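Local coordinates for SusD/RagB family nutrient-binding outer membrane lipoprotein (Bacteroides vulgatus, PDB 4F7A) that probably binds glycans, perhaps mucin O-glycans, at the outer membrane as a SusD-like lipoprotein, presenting them for nutrient uptake, at residues A[64-67]-A[68-71]; A[302-305]-A[306-310]; A[158-161]-A[162-165]; A[195-198]-A[199-203]; A[276-279]-A[280-284]. All blocks are in the same frame, centred on the assembly; numbering follows the deposited sequence.

Interaction 1. Residues A[64-67]-A[68-71]; sequences FASK and FSDK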
loop_
_atom_site.group_PDB
_atom_site.type_symbol
_atom_site.label_atom_id
_atom_site.label_comp_id
_atom_site.label_asym_id
_atom_site.label_seq_id
_atom_site.Cartn_x
_atom_site.Cartn_y
_atom_site.Cartn_z
ATOM N N PHE A 64 20.867 3.119 -1.455
ATOM C CA PHE A 64 22.184 3.480 -0.913
ATOM C C PHE A 64 22.870 4.567 -1.744
ATOM O O PHE A 64 23.886 5.136 -1.310
ATOM C CB PHE A 64 23.115 2.254 -0.840
ATOM C CG PHE A 64 23.694 1.853 -2.173
ATOM C CD1 PHE A 64 22.918 1.232 -3.128
ATOM C CD2 PHE A 64 25.023 2.123 -2.477
ATOM C CE1 PHE A 64 23.452 0.883 -4.374
ATOM C CE2 PHE A 64 25.565 1.768 -3.719
ATOM C CZ PHE A 64 24.770 1.156 -4.665
ATOM N N ALA A 65 22.342 4.843 -2.932
ATOM C CA ALA A 65 23.082 5.647 -3.897
ATOM C C ALA A 65 22.999 7.104 -3.522
ATOM O O ALA A 65 21.918 7.718 -3.617
ATOM C CB ALA A 65 22.571 5.417 -5.344
ATOM N N SER A 66 24.140 7.673 -3.124
ATOM C CA SER A 66 24.194 9.117 -2.775
ATOM C C SER A 66 23.793 10.043 -3.929
ATOM O O SER A 66 23.304 11.162 -3.702
ATOM C CB SER A 66 25.564 9.506 -2.215
ATOM O OG SER A 66 25.659 9.054 -0.872
ATOM N N LYS A 67 23.939 9.574 -5.167
ATOM C CA LYS A 67 23.438 10.345 -6.323
ATOM C C LYS A 67 21.927 10.666 -6.239
ATOM O O LYS A 67 21.479 11.658 -6.802
ATOM C CB LYS A 67 23.806 9.672 -7.652
ATOM C CG LYS A 67 23.162 8.360 -7.942
ATOM C CD LYS A 67 23.381 7.918 -9.407
ATOM C CE LYS A 67 22.842 6.500 -9.586
ATOM N NZ LYS A 67 22.963 5.952 -10.971
ATOM N N PHE A 68 21.167 9.845 -5.501
ATOM C CA PHE A 68 19.740 10.086 -5.271
ATOM C C PHE A 68 19.419 10.907 -4.026
ATOM O O PHE A 68 18.252 11.269 -3.823
ATOM C CB PHE A 68 18.989 8.745 -5.161
ATOM C CG PHE A 68 19.025 7.904 -6.432
ATOM C CD1 PHE A 68 19.281 8.469 -7.689
ATOM C CD2 PHE A 68 18.768 6.541 -6.370
ATOM C CE1 PHE A 68 19.285 7.678 -8.842
ATOM C CE2 PHE A 68 18.765 5.756 -7.522
ATOM C CZ PHE A 68 19.014 6.316 -8.753
ATOM N N SER A 69 20.429 11.213 -3.212
ATOM C CA SER A 69 20.190 11.739 -1.865
ATOM C C SER A 69 19.971 13.250 -1.844
ATOM O O SER A 69 19.893 13.860 -0.767
ATOM C CB SER A 69 21.330 11.344 -0.928
ATOM O OG SER A 69 21.290 9.964 -0.651
ATOM N N ASP A 70 19.905 13.856 -3.026
ATOM C CA ASP A 70 19.541 15.266 -3.153
ATOM C C ASP A 70 18.150 15.395 -3.801
ATOM O O ASP A 70 17.712 16.482 -4.179
ATOM C CB ASP A 70 20.603 16.065 -3.933
ATOM C CG ASP A 70 20.863 15.533 -5.341
ATOM O OD1 ASP A 70 20.283 14.510 -5.752
ATOM O OD2 ASP A 70 21.671 16.158 -6.037
ATOM N N LYS A 71 17.446 14.279 -3.868
ATOM C CA LYS A 71 16.115 14.251 -4.471
ATOM C C LYS A 71 15.014 13.893 -3.455
ATOM O O LYS A 71 14.844 14.618 -2.457
ATOM C CB LYS A 71 16.146 13.348 -5.714
ATOM C CG LYS A 71 17.172 13.831 -6.776
ATOM C CD LYS A 71 17.295 12.867 -7.960
ATOM C CE LYS A 71 18.259 13.403 -9.001
ATOM N NZ LYS A 71 19.638 13.539 -8.488
HETATM O O HOH W 1 19.707 7.701 -1.785
HETATM O O HOH W 2 23.058 14.044 -7.230
#

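Interaction 2. Residues A[302-305]-A[306-310]; sequences VYAK and DGDPN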
loop_
_atom_site.group_PDB
_atom_site.type_symbol
_atom_site.label_atom_id
_atom_site.label_comp_id
_atom_site.label_asym_id
_atom_site.label_seq_id
_atom_site.Cartn_x
_atom_site.Cartn_y
_atom_site.Cartn_z
ATOM N N VAL A 302 19.041 12.404 4.592
ATOM C CA VAL A 302 20.439 12.762 4.787
ATOM C C VAL A 302 20.995 13.206 3.417
ATOM O O VAL A 302 21.115 12.406 2.491
ATOM C CB VAL A 302 21.257 11.599 5.368
ATOM C CG1 VAL A 302 22.739 11.990 5.505
ATOM C CG2 VAL A 302 20.702 11.200 6.740
ATOM N N TYR A 303 21.290 14.490 3.305
ATOM C CA TYR A 303 21.653 15.089 2.037
ATOM C C TYR A 303 23.012 14.579 1.599
ATOM O O TYR A 303 23.944 14.527 2.389
ATOM C CB TYR A 303 21.690 16.621 2.150
ATOM C CG TYR A 303 22.132 17.272 0.866
ATOM C CD1 TYR A 303 21.220 17.512 -0.166
ATOM C CD2 TYR A 303 23.469 17.587 0.649
ATOM C CE1 TYR A 303 21.618 18.094 -1.353
ATOM C CE2 TYR A 303 23.886 18.150 -0.556
ATOM C CZ TYR A 303 22.956 18.399 -1.548
ATOM O OH TYR A 303 23.363 18.956 -2.732
ATOM N N ALA A 304 23.096 14.191 0.329
ATOM C CA ALA A 304 24.359 13.904 -0.351
ATOM C C ALA A 304 24.048 14.024 -1.837
ATOM O O ALA A 304 22.884 14.156 -2.218
ATOM C CB ALA A 304 24.865 12.496 -0.014
ATOM N N LYS A 305 25.067 13.964 -2.676
ATOM C CA LYS A 305 24.848 14.100 -4.101
ATOM C C LYS A 305 25.867 13.242 -4.845
ATOM O O LYS A 305 26.778 12.677 -4.251
ATOM C CB LYS A 305 24.970 15.570 -4.510
ATOM C CG LYS A 305 26.302 16.191 -4.145
ATOM C CD LYS A 305 26.431 17.607 -4.677
ATOM C CE LYS A 305 27.732 18.234 -4.211
ATOM N NZ LYS A 305 28.289 19.106 -5.261
ATOM N N ASP A 306 25.697 13.170 -6.153
ATOM C CA ASP A 306 26.531 12.344 -6.995
ATOM C C ASP A 306 27.982 12.749 -6.846
ATOM O O ASP A 306 28.319 13.927 -6.938
ATOM C CB ASP A 306 26.101 12.494 -8.451
ATOM C CG ASP A 306 26.517 11.317 -9.315
ATOM O OD1 ASP A 306 27.106 10.352 -8.796
ATOM O OD2 ASP A 306 26.222 11.370 -10.520
ATOM N N GLY A 307 28.828 11.758 -6.605
ATOM C CA GLY A 307 30.239 11.976 -6.330
ATOM C C GLY A 307 30.577 11.741 -4.872
ATOM O O GLY A 307 31.709 11.476 -4.557
ATOM N N ASP A 308 29.598 11.853 -3.984
ATOM C CA ASP A 308 29.812 11.592 -2.566
ATOM C C ASP A 308 29.905 10.081 -2.311
ATOM O O ASP A 308 29.317 9.283 -3.049
ATOM C CB ASP A 308 28.650 12.167 -1.740
ATOM C CG ASP A 308 28.677 13.700 -1.650
ATOM O OD1 ASP A 308 29.744 14.320 -1.859
ATOM O OD2 ASP A 308 27.614 14.291 -1.355
ATOM N N PRO A 309 30.628 9.677 -1.255
ATOM C CA PRO A 309 30.554 8.252 -0.879
ATOM C C PRO A 309 29.108 7.806 -0.622
ATOM O O PRO A 309 28.250 8.630 -0.275
ATOM C CB PRO A 309 31.361 8.189 0.424
ATOM C CG PRO A 309 32.234 9.439 0.398
ATOM C CD PRO A 309 31.371 10.471 -0.258
ATOM N N ASN A 310 28.850 6.518 -0.812
ATOM C CA ASN A 310 27.552 5.941 -0.543
ATOM C C ASN A 310 27.556 5.485 0.915
ATOM O O ASN A 310 27.820 4.318 1.233
ATOM C CB ASN A 310 27.290 4.796 -1.504
ATOM C CG ASN A 310 27.283 5.254 -2.953
ATOM O OD1 ASN A 310 26.620 6.232 -3.307
ATOM N ND2 ASN A 310 28.047 4.576 -3.785
#

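Interaction 3. Residues A[158-161]-A[162-165]; sequences FFDD and LDKA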
loop_
_atom_site.group_PDB
_atom_site.type_symbol
_atom_site.label_atom_id
_atom_site.label_comp_id
_atom_site.label_asym_id
_atom_site.label_seq_id
_atom_site.Cartn_x
_atom_site.Cartn_y
_atom_site.Cartn_z
ATOM N N PHE A 158 -15.610 3.936 -6.081
ATOM C CA PHE A 158 -15.033 2.644 -5.681
ATOM C C PHE A 158 -16.056 1.802 -4.930
ATOM O O PHE A 158 -16.215 0.608 -5.212
ATOM C CB PHE A 158 -13.818 2.785 -4.775
ATOM C CG PHE A 158 -12.671 3.514 -5.362
ATOM C CD1 PHE A 158 -12.430 3.545 -6.720
ATOM C CD2 PHE A 158 -11.757 4.127 -4.516
ATOM C CE1 PHE A 158 -11.342 4.224 -7.218
ATOM C CE2 PHE A 158 -10.685 4.781 -5.013
ATOM C CZ PHE A 158 -10.476 4.831 -6.378
ATOM N N PHE A 159 -16.748 2.405 -3.963
ATOM C CA PHE A 159 -17.736 1.656 -3.191
ATOM C C PHE A 159 -18.870 1.180 -4.075
ATOM O O PHE A 159 -19.354 0.057 -3.895
ATOM C CB PHE A 159 -18.290 2.469 -2.022
ATOM C CG PHE A 159 -17.286 2.735 -0.911
ATOM C CD1 PHE A 159 -16.663 1.690 -0.232
ATOM C CD2 PHE A 159 -17.005 4.043 -0.520
ATOM C CE1 PHE A 159 -15.738 1.950 0.786
ATOM C CE2 PHE A 159 -16.121 4.318 0.497
ATOM C CZ PHE A 159 -15.459 3.267 1.156
ATOM N N ASP A 160 -19.300 2.023 -5.025
ATOM C CA ASP A 160 -20.315 1.644 -6.033
ATOM C C ASP A 160 -19.838 0.458 -6.897
ATOM O O ASP A 160 -20.584 -0.481 -7.169
ATOM C CB ASP A 160 -20.629 2.828 -6.958
ATOM C CG ASP A 160 -21.490 3.909 -6.293
ATOM O OD1 ASP A 160 -22.164 3.633 -5.280
ATOM O OD2 ASP A 160 -21.495 5.042 -6.811
ATOM N N ASP A 161 -18.588 0.519 -7.354
ATOM C CA ASP A 161 -18.039 -0.576 -8.168
ATOM C C ASP A 161 -17.919 -1.876 -7.379
ATOM O O ASP A 161 -18.175 -2.958 -7.900
ATOM C CB ASP A 161 -16.682 -0.209 -8.770
ATOM C CG ASP A 161 -16.795 0.681 -10.002
ATOM O OD1 ASP A 161 -17.878 0.721 -10.622
ATOM O OD2 ASP A 161 -15.786 1.326 -10.348
ATOM N N LEU A 162 -17.530 -1.786 -6.114
ATOM C CA LEU A 162 -17.494 -2.968 -5.288
ATOM C C LEU A 162 -18.894 -3.529 -5.066
ATOM O O LEU A 162 -19.064 -4.747 -5.027
ATOM C CB LEU A 162 -16.763 -2.706 -3.961
ATOM C CG LEU A 162 -15.269 -2.448 -4.095
ATOM C CD1 LEU A 162 -14.657 -2.145 -2.686
ATOM C CD2 LEU A 162 -14.512 -3.584 -4.783
ATOM N N ASP A 163 -19.902 -2.671 -4.957
ATOM C CA ASP A 163 -21.290 -3.161 -4.853
ATOM C C ASP A 163 -21.677 -3.927 -6.117
ATOM O O ASP A 163 -22.279 -5.007 -6.055
ATOM C CB ASP A 163 -22.292 -2.015 -4.672
ATOM C CG ASP A 163 -22.188 -1.336 -3.305
ATOM O OD1 ASP A 163 -21.642 -1.933 -2.362
ATOM O OD2 ASP A 163 -22.682 -0.201 -3.185
ATOM N N LYS A 164 -21.367 -3.341 -7.271
ATOM C CA LYS A 164 -21.703 -3.983 -8.544
ATOM C C LYS A 164 -20.968 -5.321 -8.659
ATOM O O LYS A 164 -21.543 -6.332 -9.095
ATOM C CB LYS A 164 -21.329 -3.077 -9.713
ATOM C CG LYS A 164 -22.267 -1.905 -9.916
ATOM C CD LYS A 164 -21.685 -0.926 -10.917
ATOM C CE LYS A 164 -22.700 0.139 -11.257
ATOM N NZ LYS A 164 -22.070 1.103 -12.183
ATOM N N ALA A 165 -19.705 -5.326 -8.236
ATOM C CA ALA A 165 -18.897 -6.538 -8.292
ATOM C C ALA A 165 -19.466 -7.667 -7.449
ATOM O O ALA A 165 -19.583 -8.787 -7.947
ATOM C CB ALA A 165 -17.444 -6.256 -7.854
HETATM O O HOH W 3 -22.013 2.383 -2.606
HETATM O O HOH W 4 -24.272 0.973 -5.150
HETATM O O HOH W 5 -19.605 2.490 -10.599
#

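Interaction 4. Residues A[195-198]-A[199-203]; sequences RWIK and FANSL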
loop_
_atom_site.group_PDB
_atom_site.type_symbol
_atom_site.label_atom_id
_atom_site.label_comp_id
_atom_site.label_asym_id
_atom_site.label_seq_id
_atom_site.Cartn_x
_atom_site.Cartn_y
_atom_site.Cartn_z
ATOM N N ARG A 195 -14.106 -16.429 -3.381
ATOM C CA ARG A 195 -12.878 -15.775 -2.949
ATOM C C ARG A 195 -12.704 -14.370 -3.508
ATOM O O ARG A 195 -12.160 -13.498 -2.843
ATOM C CB ARG A 195 -11.660 -16.649 -3.259
ATOM C CG ARG A 195 -11.573 -17.918 -2.399
ATOM C CD ARG A 195 -10.795 -17.708 -1.115
ATOM N NE ARG A 195 -9.363 -17.581 -1.376
ATOM C CZ ARG A 195 -8.522 -18.600 -1.535
ATOM N NH1 ARG A 195 -8.930 -19.858 -1.422
ATOM N NH2 ARG A 195 -7.254 -18.356 -1.793
ATOM N N TRP A 196 -13.192 -14.136 -4.719
ATOM C CA TRP A 196 -13.247 -12.780 -5.263
ATOM C C TRP A 196 -14.149 -11.868 -4.438
ATOM O O TRP A 196 -13.806 -10.725 -4.185
ATOM C CB TRP A 196 -13.704 -12.800 -6.737
ATOM C CG TRP A 196 -12.601 -13.137 -7.690
ATOM C CD1 TRP A 196 -12.339 -14.363 -8.231
ATOM C CD2 TRP A 196 -11.604 -12.247 -8.212
ATOM N NE1 TRP A 196 -11.241 -14.291 -9.061
ATOM C CE2 TRP A 196 -10.776 -13.000 -9.070
ATOM C CE3 TRP A 196 -11.327 -10.886 -8.034
ATOM C CZ2 TRP A 196 -9.712 -12.435 -9.763
ATOM C CZ3 TRP A 196 -10.251 -10.323 -8.712
ATOM C CH2 TRP A 196 -9.446 -11.110 -9.559
ATOM N N ILE A 197 -15.289 -12.383 -3.999
ATOM C CA ILE A 197 -16.184 -11.590 -3.159
ATOM C C ILE A 197 -15.538 -11.282 -1.808
ATOM O O ILE A 197 -15.609 -10.146 -1.305
ATOM C CB ILE A 197 -17.558 -12.273 -2.948
ATOM C CG1 ILE A 197 -18.268 -12.490 -4.295
ATOM C CG2 ILE A 197 -18.431 -11.402 -1.983
ATOM C CD1 ILE A 197 -19.644 -13.260 -4.203
ATOM N N LYS A 198 -14.847 -12.271 -1.234
ATOM C CA LYS A 198 -14.077 -12.051 0.011
ATOM C C LYS A 198 -12.980 -10.990 -0.139
ATOM O O LYS A 198 -12.785 -10.146 0.750
ATOM C CB LYS A 198 -13.521 -13.389 0.490
ATOM C CG LYS A 198 -12.919 -13.378 1.863
ATOM C CD LYS A 198 -12.327 -14.738 2.235
ATOM C CE LYS A 198 -13.335 -15.852 2.210
ATOM N NZ LYS A 198 -12.827 -17.044 2.999
ATOM N N PHE A 199 -12.288 -11.016 -1.270
ATOM C CA PHE A 199 -11.359 -9.957 -1.679
ATOM C C PHE A 199 -12.096 -8.594 -1.694
ATOM O O PHE A 199 -11.671 -7.646 -1.019
ATOM C CB PHE A 199 -10.764 -10.355 -3.058
ATOM C CG PHE A 199 -9.792 -9.358 -3.684
ATOM C CD1 PHE A 199 -9.353 -8.215 -3.042
ATOM C CD2 PHE A 199 -9.305 -9.622 -4.949
ATOM C CE1 PHE A 199 -8.471 -7.351 -3.667
ATOM C CE2 PHE A 199 -8.407 -8.767 -5.583
ATOM C CZ PHE A 199 -7.999 -7.625 -4.951
ATOM N N ALA A 200 -13.209 -8.503 -2.410
ATOM C CA ALA A 200 -13.999 -7.259 -2.460
ATOM C C ALA A 200 -14.427 -6.776 -1.068
ATOM O O ALA A 200 -14.371 -5.588 -0.773
ATOM C CB ALA A 200 -15.253 -7.447 -3.343
ATOM N N ASN A 201 -14.864 -7.695 -0.222
ATOM C CA ASN A 201 -15.306 -7.332 1.130
ATOM C C ASN A 201 -14.156 -6.763 1.952
ATOM O O ASN A 201 -14.316 -5.774 2.662
ATOM C CB ASN A 201 -15.931 -8.521 1.875
ATOM C CG ASN A 201 -17.211 -9.036 1.244
ATOM O OD1 ASN A 201 -17.931 -8.293 0.578
ATOM N ND2 ASN A 201 -17.534 -10.315 1.506
ATOM N N SER A 202 -12.988 -7.389 1.852
ATOM C CA SER A 202 -11.805 -6.960 2.596
ATOM C C SER A 202 -11.309 -5.619 2.093
ATOM O O SER A 202 -10.951 -4.756 2.872
ATOM C CB SER A 202 -10.702 -8.007 2.492
ATOM O OG SER A 202 -11.202 -9.268 2.920
ATOM N N LEU A 203 -11.270 -5.462 0.770
ATOM C CA LEU A 203 -10.893 -4.183 0.162
ATOM C C LEU A 203 -11.879 -3.074 0.584
ATOM O O LEU A 203 -11.468 -1.951 0.941
ATOM C CB LEU A 203 -10.796 -4.352 -1.365
ATOM C CG LEU A 203 -10.419 -3.117 -2.183
ATOM C CD1 LEU A 203 -9.103 -2.447 -1.725
ATOM C CD2 LEU A 203 -10.381 -3.499 -3.683
#

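Interaction 5. Residues A[276-279]-A[280-284]; sequences DPRI and SIYYN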
loop_
_atom_site.group_PDB
_atom_site.type_symbol
_atom_site.label_atom_id
_atom_site.label_comp_id
_atom_site.label_asym_id
_atom_site.label_seq_id
_atom_site.Cartn_x
_atom_site.Cartn_y
_atom_site.Cartn_z
ATOM N N ASP A 276 11.495 -8.260 17.511
ATOM C CA ASP A 276 10.457 -8.848 16.681
ATOM C C ASP A 276 11.055 -10.003 15.885
ATOM O O ASP A 276 12.039 -9.819 15.170
ATOM C CB ASP A 276 9.882 -7.772 15.766
ATOM C CG ASP A 276 8.587 -8.155 15.141
ATOM O OD1 ASP A 276 8.517 -9.240 14.501
ATOM O OD2 ASP A 276 7.630 -7.344 15.260
ATOM N N PRO A 277 10.439 -11.196 15.976
ATOM C CA PRO A 277 11.001 -12.335 15.239
ATOM C C PRO A 277 10.877 -12.219 13.732
ATOM O O PRO A 277 11.468 -13.036 13.011
ATOM C CB PRO A 277 10.192 -13.529 15.733
ATOM C CG PRO A 277 8.953 -12.978 16.228
ATOM C CD PRO A 277 9.217 -11.559 16.704
ATOM N N ARG A 278 10.118 -11.236 13.233
ATOM C CA ARG A 278 10.080 -11.019 11.795
ATOM C C ARG A 278 11.337 -10.279 11.279
ATOM O O ARG A 278 11.566 -10.220 10.059
ATOM C CB ARG A 278 8.818 -10.259 11.400
ATOM C CG ARG A 278 7.530 -11.048 11.584
ATOM C CD ARG A 278 6.295 -10.153 11.609
ATOM N NE ARG A 278 6.185 -9.333 12.819
ATOM C CZ ARG A 278 5.067 -8.683 13.180
ATOM N NH1 ARG A 278 3.963 -8.755 12.440
ATOM N NH2 ARG A 278 5.047 -7.958 14.286
ATOM N N ILE A 279 12.136 -9.708 12.184
ATOM C CA ILE A 279 13.259 -8.864 11.773
ATOM C C ILE A 279 14.215 -9.598 10.792
ATOM O O ILE A 279 14.613 -9.034 9.775
ATOM C CB ILE A 279 14.004 -8.260 13.001
ATOM C CG1 ILE A 279 14.900 -7.091 12.562
ATOM C CG2 ILE A 279 14.795 -9.312 13.762
ATOM C CD1 ILE A 279 15.466 -6.228 13.725
ATOM N N SER A 280 14.556 -10.851 11.082
ATOM C CA SER A 280 15.548 -11.584 10.270
ATOM C C SER A 280 14.888 -12.223 9.048
ATOM O O SER A 280 15.562 -12.680 8.137
ATOM C CB SER A 280 16.265 -12.673 11.082
ATOM O OG SER A 280 15.410 -13.746 11.438
ATOM N N ILE A 281 13.557 -12.252 9.048
ATOM C CA ILE A 281 12.778 -12.703 7.889
ATOM C C ILE A 281 12.690 -11.600 6.837
ATOM O O ILE A 281 12.896 -11.829 5.636
ATOM C CB ILE A 281 11.367 -13.157 8.295
ATOM C CG1 ILE A 281 11.444 -14.319 9.295
ATOM C CG2 ILE A 281 10.554 -13.587 7.032
ATOM C CD1 ILE A 281 10.036 -14.683 9.950
ATOM N N TYR A 282 12.448 -10.387 7.308
ATOM C CA TYR A 282 12.384 -9.228 6.434
ATOM C C TYR A 282 13.756 -8.748 5.919
ATOM O O TYR A 282 13.877 -8.387 4.750
ATOM C CB TYR A 282 11.725 -8.070 7.165
ATOM C CG TYR A 282 10.223 -8.161 7.462
ATOM C CD1 TYR A 282 9.519 -9.361 7.405
ATOM C CD2 TYR A 282 9.535 -7.034 7.909
ATOM C CE1 TYR A 282 8.160 -9.422 7.692
ATOM C CE2 TYR A 282 8.191 -7.095 8.228
ATOM C CZ TYR A 282 7.495 -8.285 8.093
ATOM O OH TYR A 282 6.154 -8.348 8.396
ATOM N N TYR A 283 14.739 -8.689 6.808
ATOM C CA TYR A 283 16.038 -8.089 6.515
ATOM C C TYR A 283 17.186 -8.975 6.996
ATOM O O TYR A 283 16.985 -9.973 7.700
ATOM C CB TYR A 283 16.151 -6.706 7.160
ATOM C CG TYR A 283 15.092 -5.719 6.676
ATOM C CD1 TYR A 283 15.270 -4.990 5.509
ATOM C CD2 TYR A 283 13.926 -5.524 7.393
ATOM C CE1 TYR A 283 14.279 -4.104 5.055
ATOM C CE2 TYR A 283 12.951 -4.611 6.967
ATOM C CZ TYR A 283 13.132 -3.910 5.811
ATOM O OH TYR A 283 12.159 -3.011 5.405
ATOM N N ASN A 284 18.391 -8.589 6.604
ATOM C CA ASN A 284 19.629 -9.240 7.038
ATOM C C ASN A 284 20.396 -8.275 7.942
ATOM O O ASN A 284 20.251 -7.054 7.804
ATOM C CB ASN A 284 20.516 -9.566 5.835
ATOM C CG ASN A 284 19.957 -10.688 4.949
ATOM O OD1 ASN A 284 19.091 -11.452 5.367
ATOM N ND2 ASN A 284 20.460 -10.775 3.710
HETATM O O HOH W 6 14.167 -12.863 13.303
#

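Interaction 1. Residues A[64-67]-A[68-71]
Lys-67 runs alongside the ring of Phe-68, spending its methylenes on an aromatic neighbour. CB lies against the backbone N of Phe-68. CG, set between the backbone N and the carbonyl carbon of its own residue (chi1 67°), comes within 3.9 Å of Phe-68 CD1. CD follows the ring at CE1, and CE ends the run 3.8 Å from Phe-68 CE1, close to CZ as well. Phe-68 CD2 meets Ala-65 CB at 4.1 Å, and Trp-81 joins the same ring edge-to-face.

The carbonyl of Lys-67 is engaged separately. Its O accepts from Lys-71 NZ at 3.1 Å, nearly along the C=O axis, and from a water that also donates to Asp-70 OD2. Lys-71 curls back through a bend at its last torsion (chi4 63°), which lets NZ form a salt bridge with Asp-70 OD1 as well, 3.0 Å away on the syn side. Another water links Ala-65 O to Ser-69 OG.

Backbone bonds from Phe-68 N to Ala-65 O (2.9 Å) and from Ser-69 N to Ser-66 O mark a short 3-10 turn that runs on into a type I beta turn from Phe-68 to Lys-71, in the surface loop between strand 61-62 and helix 79-82.

Interaction 2. Residues A[302-305]-A[306-310]
Two hydrogen bonds between Lys-305 and Asp-308 hold this chain reversal, one made by the backbone alone and one by a side chain. In the first, Asp-308 N donates to Lys-305 O at 3.0 Å. In the second, the carboxylate folds back over the turn, and its OD2 takes the N-H of Lys-305 at 2.9 Å with an N-H...O angle of 156°; the donor approaches from above the carboxylate plane, 40° out of it. The chi1 of -73°, which puts CG beside the backbone N of Asp-308 and opposite its carbonyl carbon, directs the acid to this amide.

The backbone bond closes a type II beta turn from Lys-305 to Asp-308, in the long surface loop between helix 279-282 and strand 329-332. Gly-307 has a positive phi, at which a CB would press against the carbonyl O of Asp-306, a backbone shape that a side chain at this position would obstruct.

Van der Waals contacts centre on the same carboxylate oxygen. Ala-304 CB touches Asp-308 OD2 at 3.5 Å, and Lys-305 CG approaches it at 3.6 Å as the two side chains cross obliquely. An alanine at Asp-308 would keep the turn's backbone bond, but the N-H of Lys-305 would probably lose its carboxylate acceptor and the residues leading into the turn would be less firmly tied to it.

In charge terms the lysine and the acid are only neighbours: Lys-305 NZ stands 6.0 Å from Asp-308 OD1, too far for a salt bridge. Beyond the turn, Pro-309 O and Asn-310 OD1 accept from Ser-66.

Interaction 3. Residues A[158-161]-A[162-165]
The carboxylate of Asp-161 and the chain of Lys-164 meet across one helical turn. Lys-164 stretches out fully beyond CG, its CD passing 4.2 Å from Asp-161 OD1, yet NZ stops 4.5 Å from that oxygen, beyond a salt bridge. A water fills the interval, donating to Asp-161 OD1 and accepting from Lys-164 NZ at 3.2 Å. The other oxygen, Asp-161 OD2, bonds to Tyr-137 OH. The rings of Phe-158 and Phe-159 turn to the surroundings: Tyr-137 meets Phe-158 edge-to-face, and Leu-207 of helix 193-210 touches both phenylalanines.

Asp-163 carries the second carboxylate. Its OD1 forms salt bridges with Arg-204 and Lys-225, while OD2 accepts from two waters, one of them at 2.7 Å. In one modelled conformer of Asp-160 these waters also reach OD1 of that residue, the second only weakly, and Asp-160 OD1 lies 4.4 Å from Asp-163 OD2; since another conformer is modelled, this pairing is tentative.

Under these side chains runs regular alpha-helical bonding of helix 151-174, as from Leu-162 N to Phe-158 O (2.9 Å). The two cations on neighbouring helices are likely to keep Asp-163 ionised despite the second acid nearby.

Interaction 4. Residues A[195-198]-A[199-203]
Trp-196 and Phe-199 point the same way from helix 193-210, side by side with their planes only 29° apart. The rings are slid so far that they barely overlap, the tryptophan's six-membered ring lying 5.8 Å from the phenylalanine's between centroids. Contact is made at CD2 of Phe-199, 3.9 Å from both CE3 and CZ3 of Trp-196. The phenylalanine's CG is opposite its backbone N (chi1 178°), bringing the ring back beside the indole. Both rings meet helix 111-132, Trp-196 at Leu-120 and Phe-199 at Ile-119.

Ile-197 and Asn-201 form a second side-by-side pair, one turn apart, with CG2 of the isoleucine 3.8 Å from Asn-201 ND2. That amide nitrogen is spent on Gly-232 O and Asn-229 OD1. With a leucine in place of Asn-201, these two acceptors would probably lose their donor, and the link from the helix to the loop beyond helix 216-228 would weaken.

Ser-202 turns its hydroxyl back on its own helix. OG donates to Lys-198 O at 2.8 Å, while Ser-202 N reaches the same oxygen at 3.0 Å from the opposite face of the carbonyl plane. OG also bonds to Ile-234 N. Lys-198 O, Asn-201 ND2 and Ser-202 OG thus each have partners, the carbonyl gripped twice within the helix and the two side chains tied to the adjoining loop.

Interaction 5. Residues A[276-279]-A[280-284]
Tyr-282 lays one ring face against Arg-278, whose CB sits 4.1 Å from the ring centroid and 21° off the normal, a CH-pi contact offset toward the rim. The arginine continues alongside the ring, and its CD comes 3.7 Å from Tyr-282 OH. Past that point the chain bends (chi3 -71°), and the guanidinium, its plane 53° from the ring's, turns back to Asp-276.

There the grip is side-on, with one nitrogen for each oxygen. Arg-278 NE meets the syn lone pair of Asp-276 OD1 at 2.9 Å, almost in the guanidinium plane; NH2 forms a salt bridge with OD2 at 2.8 Å. The anti lone pair of OD1 takes the backbone N of Arg-278, a capping bond where the type I turn from Asp-276 to Ile-279 leads into the short helix. Three bonds thus fix the carboxylate, which in turn holds the arginine chain alongside the tyrosine.

A water spans the surface side, joining Pro-277 O to Ser-280 N. Helical bonding begins with Tyr-282 N to Arg-278 O at 2.9 Å and Tyr-283 N to Ile-279 O.

Helix 279-282 is wedged among longer helices: Trp-371 and Phe-368 of helix 356-371 meet Ile-281 and Arg-278, the backbone O of Ile-429 in helix 416-431 accepts from Tyr-282 OH, and Leu-271 of helix 265-273 packs on Ile-279, while Trp-432 stacks on Tyr-282.

The five contacts form two touching pairs and one separate member. Interactions 1 and 2, far apart in sequence, are neighbouring surface loops with centres about 6 Å apart; Ser-66 OG lies 2.7 Å from Pro-309 O and Ser-66 N lies 2.9 Å from Asn-310 OD1, probable hydrogen bonds that join one turn to the other. Interactions 3 and 4 sit on successive helices of this TPR-like protein, 11 Å between centres, and meet where Leu-162 CD1 packs on Ala-200 O. These pairs lie on opposite sides of the chain's centre, with interactions 1 and 3 about 42 Å apart between centres. Interaction 5 stands about 26 Å from interaction 1 and 29 Å from interaction 4, also between centres, and touches none of them.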